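Local coordinates for protein amine Dehydrogenase (Pseudomonas putida, PDB 1JMX) that probably serves as the beta-propeller subunit of a heme-containing dehydrogenase that oxidatively deaminates primary amines, at residues 204-209 / 302-307; 231-236 / 254-259; 295-300 / 317-322. One frame throughout, in Å; residues are numbered along the deposited sequence.

The three contacts show how the blades of a seven-bladed beta-propeller and their connections are joined. Interaction 1 brings the loop leading into strand 209-218 against the turn after strand 299-302, two blades on. Interaction 2 packs strand 230-239 against the entry to the next blade, and interaction 3 ties the connection entering the last of the seven sheets to that sheet's third strand, 317-322. The centres of interactions 1 and 3 are about 16 Å apart. Glu209 OE1 probably hydrogen-bonds Tyr235 OH (2.8 Å), linking interactions 1 and 2; Thr259 OG1 probably does the same with Tyr298 O (2.8 Å), linking interactions 2 and 3. The heme c pocket, Leu116 to Tyr120, belongs to the third blade, apart from all three.

Interaction 1 (204-209 / 302-307); sequences QSPRHE and FDKKGD
Lys304 comes near Pro206 through an unusual first torsion (chi1 -119°), which nearly eclipses its CG with the CA hydrogen, and a bend at the second (chi2 61°); beyond it the chain runs extended. This course puts Lys304 CD 4.2 Å from Pro206 CG, a loose approach of methylene to ring carbon. Pro206 itself is placed by its turn: it follows Ser205 at the head of a type I beta turn, closed by His208 N donating to Ser205 O, and its ring projects at the facing loop.

Pro206 CG does most of the touching. It lies 3.6 Å from Asp303 O and 3.9 Å from Lys304 CA, while Pro206 CB comes within 3.9 Å of Lys304 O. The pyrrolidine thus rests largely on the backbone of 302-304, and Pro206 supplies more than half of the 157 Å² buried between the segments.

The receiving loop is shaped from within. Asp303 OD2 accepts from Gly306 N (2.8 Å), nearly in line with its C-O bond, which makes the Asx motif; Asp307 N (3.0 Å) is a second donor, met through the syn lone pair. Gly306 has a positive phi of 86°, where a side chain would press on the preceding carbonyl oxygen. Outside the pair, Lys304 N donates to Glu12 OE2, and Pro206 also packs on Pro264.

In the propeller, 302-307 is the turn between the first two strands of the last blade, and 204-209 enters a blade two places earlier. The polar bonds of the two segments are made within each or to other parts of the chain. What joins them is a proline ring lying against backbone carbonyl oxygens and a lysine CA, a small van der Waals contact without directional bonds.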
loop_
_atom_site.group_PDB
_atom_site.type_symbol
_atom_site.label_atom_id
_atom_site.label_comp_id
_atom_site.label_asym_id
_atom_site.label_seq_id
_atom_site.Cartn_x
_atom_site.Cartn_y
_atom_site.Cartn_z
ATOM N N GLN B 204 -20.013 -10.097 22.885
ATOM C CA GLN B 204 -21.036 -10.150 23.914
ATOM C C GLN B 204 -20.906 -11.597 24.403
ATOM O O GLN B 204 -21.713 -12.463 24.073
ATOM C CB GLN B 204 -22.423 -9.866 23.328
ATOM C CG GLN B 204 -22.607 -8.414 22.902
ATOM C CD GLN B 204 -24.037 -8.081 22.517
ATOM O OE1 GLN B 204 -24.665 -8.790 21.733
ATOM N NE2 GLN B 204 -24.556 -6.989 23.065
ATOM N N SER B 205 -19.826 -11.849 25.139
ATOM C CA SER B 205 -19.515 -13.187 25.644
ATOM C C SER B 205 -20.252 -13.584 26.916
ATOM O O SER B 205 -20.711 -12.723 27.674
ATOM C CB SER B 205 -18.005 -13.325 25.865
ATOM O OG SER B 205 -17.567 -12.484 26.912
ATOM N N PRO B 206 -20.366 -14.908 27.173
ATOM C CA PRO B 206 -21.049 -15.428 28.366
ATOM C C PRO B 206 -20.533 -14.853 29.697
ATOM O O PRO B 206 -21.275 -14.809 30.684
ATOM C CB PRO B 206 -20.800 -16.938 28.263
ATOM C CG PRO B 206 -20.821 -17.169 26.781
ATOM C CD PRO B 206 -19.975 -16.015 26.275
ATOM N N ARG B 207 -19.281 -14.391 29.715
ATOM C CA ARG B 207 -18.679 -13.822 30.926
ATOM C C ARG B 207 -19.122 -12.380 31.230
ATOM O O ARG B 207 -18.766 -11.833 32.273
ATOM C CB ARG B 207 -17.145 -13.894 30.861
ATOM C CG ARG B 207 -16.584 -15.278 30.503
ATOM C CD ARG B 207 -15.094 -15.407 30.846
ATOM N NE ARG B 207 -14.880 -15.472 32.294
ATOM C CZ ARG B 207 -14.123 -14.622 32.990
ATOM N NH1 ARG B 207 -13.491 -13.633 32.377
ATOM N NH2 ARG B 207 -14.005 -14.754 34.309
ATOM N N HIS B 208 -19.866 -11.759 30.314
ATOM C CA HIS B 208 -20.367 -10.392 30.506
ATOM C C HIS B 208 -19.250 -9.404 30.831
ATOM O O HIS B 208 -19.283 -8.706 31.843
ATOM C CB HIS B 208 -21.413 -10.382 31.625
ATOM C CG HIS B 208 -22.391 -9.254 31.539
ATOM N ND1 HIS B 208 -22.811 -8.551 32.649
ATOM C CD2 HIS B 208 -23.079 -8.743 30.490
ATOM C CE1 HIS B 208 -23.718 -7.661 32.290
ATOM N NE2 HIS B 208 -23.900 -7.756 30.983
ATOM N N GLU B 209 -18.237 -9.381 29.979
ATOM C CA GLU B 209 -17.121 -8.476 30.159
ATOM C C GLU B 209 -16.696 -7.898 28.813
ATOM O O GLU B 209 -17.029 -8.442 27.757
ATOM C CB GLU B 209 -15.946 -9.170 30.868
ATOM C CG GLU B 209 -15.345 -10.352 30.127
ATOM C CD GLU B 209 -14.235 -11.076 30.908
ATOM O OE1 GLU B 209 -13.506 -11.873 30.275
ATOM O OE2 GLU B 209 -14.085 -10.868 32.135
ATOM N N PHE B 302 -17.789 -18.093 21.525
ATOM C CA PHE B 302 -18.072 -19.257 22.362
ATOM C C PHE B 302 -19.577 -19.331 22.617
ATOM O O PHE B 302 -20.234 -18.297 22.768
ATOM C CB PHE B 302 -17.398 -19.097 23.730
ATOM C CG PHE B 302 -16.052 -19.750 23.845
ATOM C CD1 PHE B 302 -14.904 -18.980 24.007
ATOM C CD2 PHE B 302 -15.937 -21.139 23.859
ATOM C CE1 PHE B 302 -13.667 -19.579 24.189
ATOM C CE2 PHE B 302 -14.704 -21.745 24.039
ATOM C CZ PHE B 302 -13.567 -20.962 24.208
ATOM N N ASP B 303 -20.138 -20.537 22.639
ATOM C CA ASP B 303 -21.548 -20.639 22.970
ATOM C C ASP B 303 -21.634 -20.490 24.504
ATOM O O ASP B 303 -20.602 -20.370 25.172
ATOM C CB ASP B 303 -22.205 -21.927 22.425
ATOM C CG ASP B 303 -21.663 -23.213 23.042
ATOM O OD1 ASP B 303 -22.173 -24.282 22.659
ATOM O OD2 ASP B 303 -20.755 -23.187 23.892
ATOM N N LYS B 304 -22.845 -20.511 25.054
ATOM C CA LYS B 304 -23.054 -20.316 26.489
ATOM C C LYS B 304 -22.252 -21.211 27.422
ATOM O O LYS B 304 -21.624 -20.722 28.362
ATOM C CB LYS B 304 -24.541 -20.400 26.831
ATOM C CG LYS B 304 -25.109 -19.125 27.444
ATOM C CD LYS B 304 -24.990 -17.922 26.495
ATOM C CE LYS B 304 -25.582 -16.665 27.122
ATOM N NZ LYS B 304 -25.473 -15.508 26.208
ATOM N N LYS B 305 -22.265 -22.513 27.155
ATOM C CA LYS B 305 -21.537 -23.466 27.989
ATOM C C LYS B 305 -20.052 -23.572 27.668
ATOM O O LYS B 305 -19.262 -23.968 28.522
ATOM C CB LYS B 305 -22.186 -24.853 27.925
ATOM C CG LYS B 305 -23.497 -24.965 28.706
ATOM C CD LYS B 305 -24.114 -26.355 28.555
ATOM C CE LYS B 305 -23.156 -27.461 29.032
ATOM N NZ LYS B 305 -23.658 -28.843 28.718
ATOM N N GLY B 306 -19.665 -23.162 26.464
ATOM C CA GLY B 306 -18.269 -23.250 26.081
ATOM C C GLY B 306 -17.930 -24.619 25.509
ATOM O O GLY B 306 -16.781 -25.056 25.593
ATOM N N ASP B 307 -18.949 -25.309 24.981
ATOM C CA ASP B 307 -18.802 -26.629 24.359
ATOM C C ASP B 307 -18.417 -26.480 22.880
ATOM O O ASP B 307 -17.993 -27.449 22.241
ATOM C CB ASP B 307 -20.123 -27.406 24.395
ATOM C CG ASP B 307 -20.670 -27.594 25.788
ATOM O OD1 ASP B 307 -19.886 -27.805 26.744
ATOM O OD2 ASP B 307 -21.915 -27.560 25.915
#

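Interaction 2 (231-236 / 254-259); sequences LLYGYL and TELYFT
Tyr233 meets the backbone of Tyr257 through a hydrogen bond: Tyr257 N donates to Tyr233 OH at 3.0 Å, with the hydrogen practically on the line between the two atoms (178°). The backbones do not pair here: the nearest CA atoms, those of Tyr233 and Leu256, are 8.8 Å from each other, and the phenol reaches across. Held in its own sheet by backbone bonds to Phe250 and Ala251, Tyr233 spans this gap with the full length of its ring.

The second kind of polar contact supports the partner. Tyr257 OH donates to Glu255 OE1 (2.7 Å), approaching on the anti side and somewhat out of the carboxylate plane. That hydroxyl is also hydrogen-bonded to Tyr280 OH, and Glu255 OE1 forms a salt bridge with Arg276, so the far end of the Tyr257 ring is tied into a polar network of the following blade.

This is a joint between successive propeller blades. Segment 231-236 lies on the middle strand of one sheet, and 254-259 runs from the connection into the start of strand 257-262, the first of the next sheet, turning a corner at Phe258.

The remaining contacts are apolar or of van der Waals kind. Tyr257 CD1 stands over one face of the Tyr233 ring, toward its rim and 3.9 Å from Tyr233 CE1. The rings meet obliquely, with centroids 5.3 Å apart and planes at 45°. At the edge of the same ring, Tyr233 CE1 approaches Glu255 O (3.4 Å). Leu256, with CG anti to its carbonyl carbon (chi1 -60°), sets CD2 3.7 Å from Tyr233 OH, flanking the hydroxyl with a methyl; the same leucine packs on a polar side chain of a neighbouring subunit.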
loop_
_atom_site.group_PDB
_atom_site.type_symbol
_atom_site.label_atom_id
_atom_site.label_comp_id
_atom_site.label_asym_id
_atom_site.label_seq_id
_atom_site.Cartn_x
_atom_site.Cartn_y
_atom_site.Cartn_z
ATOM N N LEU B 231 8.427 -9.221 22.970
ATOM C CA LEU B 231 7.027 -9.088 22.592
ATOM C C LEU B 231 6.101 -10.051 23.312
ATOM O O LEU B 231 6.269 -11.259 23.227
ATOM C CB LEU B 231 6.856 -9.230 21.079
ATOM C CG LEU B 231 7.103 -7.961 20.257
ATOM C CD1 LEU B 231 6.844 -8.240 18.773
ATOM C CD2 LEU B 231 6.190 -6.831 20.757
ATOM N N LEU B 232 5.090 -9.498 23.975
ATOM C CA LEU B 232 4.119 -10.290 24.724
ATOM C C LEU B 232 2.677 -9.978 24.319
ATOM O O LEU B 232 2.375 -8.887 23.831
ATOM C CB LEU B 232 4.258 -9.993 26.221
ATOM C CG LEU B 232 5.617 -10.190 26.889
ATOM C CD1 LEU B 232 5.688 -9.372 28.157
ATOM C CD2 LEU B 232 5.844 -11.667 27.182
ATOM N N TYR B 233 1.794 -10.954 24.504
ATOM C CA TYR B 233 0.380 -10.754 24.235
ATOM C C TYR B 233 -0.294 -10.655 25.593
ATOM O O TYR B 233 0.068 -11.358 26.538
ATOM C CB TYR B 233 -0.229 -11.906 23.441
ATOM C CG TYR B 233 -0.651 -11.504 22.041
ATOM C CD1 TYR B 233 0.050 -11.960 20.930
ATOM C CD2 TYR B 233 -1.724 -10.633 21.830
ATOM C CE1 TYR B 233 -0.294 -11.562 19.651
ATOM C CE2 TYR B 233 -2.074 -10.224 20.543
ATOM C CZ TYR B 233 -1.352 -10.693 19.460
ATOM O OH TYR B 233 -1.649 -10.285 18.184
ATOM N N GLY B 234 -1.238 -9.736 25.698
ATOM C CA GLY B 234 -1.948 -9.553 26.938
ATOM C C GLY B 234 -3.443 -9.595 26.727
ATOM O O GLY B 234 -3.946 -9.611 25.597
ATOM N N TYR B 235 -4.152 -9.607 27.843
ATOM C CA TYR B 235 -5.595 -9.645 27.860
ATOM C C TYR B 235 -6.039 -8.586 28.855
ATOM O O TYR B 235 -5.530 -8.503 29.975
ATOM C CB TYR B 235 -6.066 -11.013 28.331
ATOM C CG TYR B 235 -7.556 -11.214 28.309
ATOM C CD1 TYR B 235 -8.214 -11.499 27.118
ATOM C CD2 TYR B 235 -8.297 -11.217 29.487
ATOM C CE1 TYR B 235 -9.569 -11.799 27.097
ATOM C CE2 TYR B 235 -9.660 -11.515 29.476
ATOM C CZ TYR B 235 -10.285 -11.812 28.279
ATOM O OH TYR B 235 -11.612 -12.181 28.253
ATOM N N LEU B 236 -6.963 -7.753 28.410
ATOM C CA LEU B 236 -7.515 -6.689 29.223
ATOM C C LEU B 236 -8.994 -7.018 29.349
ATOM O O LEU B 236 -9.561 -7.666 28.477
ATOM C CB LEU B 236 -7.276 -5.358 28.501
ATOM C CG LEU B 236 -8.162 -4.113 28.561
ATOM C CD1 LEU B 236 -7.387 -2.967 27.905
ATOM C CD2 LEU B 236 -9.495 -4.325 27.845
ATOM N N THR B 254 4.640 -15.095 19.308
ATOM C CA THR B 254 5.305 -15.879 18.256
ATOM C C THR B 254 4.513 -15.746 16.946
ATOM O O THR B 254 5.029 -16.025 15.862
ATOM C CB THR B 254 5.437 -17.376 18.627
ATOM O OG1 THR B 254 4.143 -17.948 18.858
ATOM C CG2 THR B 254 6.293 -17.535 19.861
ATOM N N GLU B 255 3.260 -15.304 17.075
ATOM C CA GLU B 255 2.340 -15.098 15.955
ATOM C C GLU B 255 1.268 -14.094 16.394
ATOM O O GLU B 255 1.120 -13.806 17.588
ATOM C CB GLU B 255 1.670 -16.413 15.546
ATOM C CG GLU B 255 0.858 -17.082 16.652
ATOM C CD GLU B 255 0.126 -18.341 16.196
ATOM O OE1 GLU B 255 -0.291 -19.130 17.068
ATOM O OE2 GLU B 255 -0.059 -18.541 14.978
ATOM N N LEU B 256 0.512 -13.576 15.433
ATOM C CA LEU B 256 -0.532 -12.609 15.732
ATOM C C LEU B 256 -1.915 -13.235 15.839
ATOM O O LEU B 256 -2.199 -14.249 15.199
ATOM C CB LEU B 256 -0.564 -11.512 14.667
ATOM C CG LEU B 256 0.682 -10.656 14.437
ATOM C CD1 LEU B 256 0.385 -9.664 13.315
ATOM C CD2 LEU B 256 1.093 -9.925 15.714
ATOM N N TYR B 257 -2.753 -12.613 16.676
ATOM C CA TYR B 257 -4.147 -13.011 16.905
ATOM C C TYR B 257 -4.968 -11.720 16.806
ATOM O O TYR B 257 -4.531 -10.670 17.278
ATOM C CB TYR B 257 -4.348 -13.607 18.309
ATOM C CG TYR B 257 -3.460 -14.785 18.637
ATOM C CD1 TYR B 257 -2.578 -14.731 19.710
ATOM C CD2 TYR B 257 -3.462 -15.931 17.838
ATOM C CE1 TYR B 257 -1.710 -15.776 19.980
ATOM C CE2 TYR B 257 -2.602 -16.988 18.098
ATOM C CZ TYR B 257 -1.723 -16.899 19.174
ATOM O OH TYR B 257 -0.852 -17.930 19.436
ATOM N N PHE B 258 -6.123 -11.781 16.149
ATOM C CA PHE B 258 -6.987 -10.609 16.024
ATOM C C PHE B 258 -7.967 -10.522 17.195
ATOM O O PHE B 258 -8.185 -9.450 17.761
ATOM C CB PHE B 258 -7.733 -10.626 14.691
ATOM C CG PHE B 258 -7.024 -9.887 13.593
ATOM C CD1 PHE B 258 -5.726 -9.406 13.775
ATOM C CD2 PHE B 258 -7.657 -9.661 12.374
ATOM C CE1 PHE B 258 -5.069 -8.709 12.757
ATOM C CE2 PHE B 258 -7.011 -8.964 11.345
ATOM C CZ PHE B 258 -5.717 -8.487 11.537
ATOM N N THR B 259 -8.562 -11.661 17.540
ATOM C CA THR B 259 -9.495 -11.741 18.653
ATOM C C THR B 259 -9.105 -12.889 19.579
ATOM O O THR B 259 -8.410 -13.833 19.178
ATOM C CB THR B 259 -10.945 -11.969 18.202
ATOM O OG1 THR B 259 -11.044 -13.228 17.537
ATOM C CG2 THR B 259 -11.410 -10.870 17.278
#

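Interaction 3 (295-300 / 317-322); sequences HTYYCV and DLAVFN
Asp317, on strand 317-322 of the last propeller blade, faces His295 and Tyr297 in the connection that leads into that blade, and its carboxylate takes a hydrogen bond from each. The imidazole comes from the opposite direction and stands nearly upright to the carboxylate (planes 83° apart); His295 NE2 donates to Asp317 OD1 at 3.1 Å, bent to 156°. The phenol arrives crosswise, its ring also turned almost square to the carboxylate, and Tyr297 OH donates to Asp317 OD2 at 2.7 Å. Each carboxylate oxygen is met on its syn side, somewhat out of the plane. Asp317 can serve both because CG sits between its backbone N and carbonyl carbon (chi1 71°), bringing the acid toward the rings.

The two rings overlap only at their rims, His295 CE1 lying 3.4 Å above the Tyr297 plane. Ala319 CB adds an apolar touch to Tyr297 CZ (3.7 Å). Replacing Asp317 with an alanine would probably leave Tyr297 OH and His295 NE2 without their shared acceptor in this buried contact. The other imidazole nitrogen, His295 ND1, donates to Thr296 O at 2.8 Å, from above the carbonyl plane.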
loop_
_atom_site.group_PDB
_atom_site.type_symbol
_atom_site.label_atom_id
_atom_site.label_comp_id
_atom_site.label_asym_id
_atom_site.label_seq_id
_atom_site.Cartn_x
_atom_site.Cartn_y
_atom_site.Cartn_z
ATOM N N HIS B 295 -8.289 -21.426 6.434
ATOM C CA HIS B 295 -7.962 -20.084 5.963
ATOM C C HIS B 295 -7.980 -19.145 7.165
ATOM O O HIS B 295 -8.277 -19.569 8.284
ATOM C CB HIS B 295 -8.927 -19.606 4.856
ATOM C CG HIS B 295 -10.368 -19.556 5.269
ATOM N ND1 HIS B 295 -10.899 -18.514 5.999
ATOM C CD2 HIS B 295 -11.396 -20.404 5.028
ATOM C CE1 HIS B 295 -12.189 -18.719 6.187
ATOM N NE2 HIS B 295 -12.515 -19.861 5.609
ATOM N N THR B 296 -7.617 -17.886 6.945
ATOM C CA THR B 296 -7.604 -16.906 8.022
ATOM C C THR B 296 -9.012 -16.655 8.538
ATOM O O THR B 296 -9.967 -16.617 7.762
ATOM C CB THR B 296 -7.011 -15.562 7.553
ATOM O OG1 THR B 296 -5.663 -15.766 7.143
ATOM C CG2 THR B 296 -7.016 -14.535 8.663
ATOM N N TYR B 297 -9.134 -16.575 9.858
ATOM C CA TYR B 297 -10.398 -16.274 10.519
ATOM C C TYR B 297 -10.085 -15.104 11.450
ATOM O O TYR B 297 -8.977 -15.011 11.977
ATOM C CB TYR B 297 -10.917 -17.472 11.318
ATOM C CG TYR B 297 -11.532 -18.576 10.482
ATOM C CD1 TYR B 297 -10.786 -19.695 10.117
ATOM C CD2 TYR B 297 -12.866 -18.511 10.072
ATOM C CE1 TYR B 297 -11.346 -20.722 9.363
ATOM C CE2 TYR B 297 -13.438 -19.535 9.322
ATOM C CZ TYR B 297 -12.669 -20.636 8.967
ATOM O OH TYR B 297 -13.209 -21.636 8.186
ATOM N N TYR B 298 -11.032 -14.189 11.617
ATOM C CA TYR B 298 -10.815 -13.017 12.465
ATOM C C TYR B 298 -11.332 -13.111 13.890
ATOM O O TYR B 298 -10.630 -12.787 14.848
ATOM C CB TYR B 298 -11.534 -11.797 11.891
ATOM C CG TYR B 298 -11.000 -11.182 10.627
ATOM C CD1 TYR B 298 -9.653 -11.279 10.269
ATOM C CD2 TYR B 298 -11.844 -10.419 9.819
ATOM C CE1 TYR B 298 -9.164 -10.614 9.132
ATOM C CE2 TYR B 298 -11.373 -9.764 8.703
ATOM C CZ TYR B 298 -10.040 -9.855 8.358
ATOM O OH TYR B 298 -9.604 -9.171 7.250
ATOM N N CYS B 299 -12.587 -13.527 14.000
ATOM C CA CYS B 299 -13.293 -13.531 15.265
ATOM C C CYS B 299 -13.767 -14.834 15.905
ATOM O O CYS B 299 -14.488 -15.616 15.290
ATOM C CB CYS B 299 -14.483 -12.587 15.088
ATOM S SG CYS B 299 -15.241 -12.005 16.574
ATOM N N VAL B 300 -13.406 -15.019 17.174
ATOM C CA VAL B 300 -13.834 -16.193 17.927
ATOM C C VAL B 300 -15.177 -15.899 18.590
ATOM O O VAL B 300 -15.519 -14.741 18.840
ATOM C CB VAL B 300 -12.831 -16.617 19.057
ATOM C CG1 VAL B 300 -11.584 -17.245 18.471
ATOM C CG2 VAL B 300 -12.474 -15.443 19.949
ATOM N N ASP B 317 -18.016 -18.652 5.655
ATOM C CA ASP B 317 -18.248 -19.851 6.456
ATOM C C ASP B 317 -17.796 -19.761 7.912
ATOM O O ASP B 317 -16.790 -19.118 8.231
ATOM C CB ASP B 317 -17.625 -21.098 5.794
ATOM C CG ASP B 317 -16.100 -21.105 5.847
ATOM O OD1 ASP B 317 -15.472 -20.457 4.990
ATOM O OD2 ASP B 317 -15.525 -21.765 6.734
ATOM N N LEU B 318 -18.593 -20.356 8.796
ATOM C CA LEU B 318 -18.269 -20.428 10.214
ATOM C C LEU B 318 -17.608 -21.784 10.444
ATOM O O LEU B 318 -18.099 -22.806 9.971
ATOM C CB LEU B 318 -19.525 -20.398 11.099
ATOM C CG LEU B 318 -20.485 -19.219 11.263
ATOM C CD1 LEU B 318 -19.731 -17.966 11.649
ATOM C CD2 LEU B 318 -21.256 -19.031 9.993
ATOM N N ALA B 319 -16.476 -21.793 11.130
ATOM C CA ALA B 319 -15.832 -23.053 11.443
ATOM C C ALA B 319 -16.313 -23.370 12.854
ATOM O O ALA B 319 -16.410 -22.472 13.689
ATOM C CB ALA B 319 -14.312 -22.913 11.414
ATOM N N VAL B 320 -16.716 -24.612 13.097
ATOM C CA VAL B 320 -17.171 -25.003 14.428
ATOM C C VAL B 320 -16.107 -25.929 14.987
ATOM O O VAL B 320 -15.768 -26.932 14.371
ATOM C CB VAL B 320 -18.533 -25.734 14.412
ATOM C CG1 VAL B 320 -18.989 -26.004 15.839
ATOM C CG2 VAL B 320 -19.574 -24.903 13.686
ATOM N N PHE B 321 -15.570 -25.561 16.143
ATOM C CA PHE B 321 -14.529 -26.322 16.805
ATOM C C PHE B 321 -14.941 -26.881 18.151
ATOM O O PHE B 321 -15.832 -26.356 18.822
ATOM C CB PHE B 321 -13.301 -25.441 17.044
ATOM C CG PHE B 321 -12.349 -25.395 15.897
ATOM C CD1 PHE B 321 -12.676 -24.722 14.727
ATOM C CD2 PHE B 321 -11.105 -26.020 15.991
ATOM C CE1 PHE B 321 -11.777 -24.670 13.664
ATOM C CE2 PHE B 321 -10.197 -25.974 14.929
ATOM C CZ PHE B 321 -10.534 -25.300 13.768
ATOM N N ASN B 322 -14.293 -27.981 18.519
ATOM C CA ASN B 322 -14.490 -28.593 19.819
ATOM C C ASN B 322 -13.348 -27.907 20.538
ATOM O O ASN B 322 -12.197 -28.050 20.130
ATOM C CB ASN B 322 -14.230 -30.097 19.761
ATOM C CG ASN B 322 -14.351 -30.758 21.118
ATOM O OD1 ASN B 322 -13.612 -30.442 22.046
ATOM N ND2 ASN B 322 -15.291 -31.680 21.239
#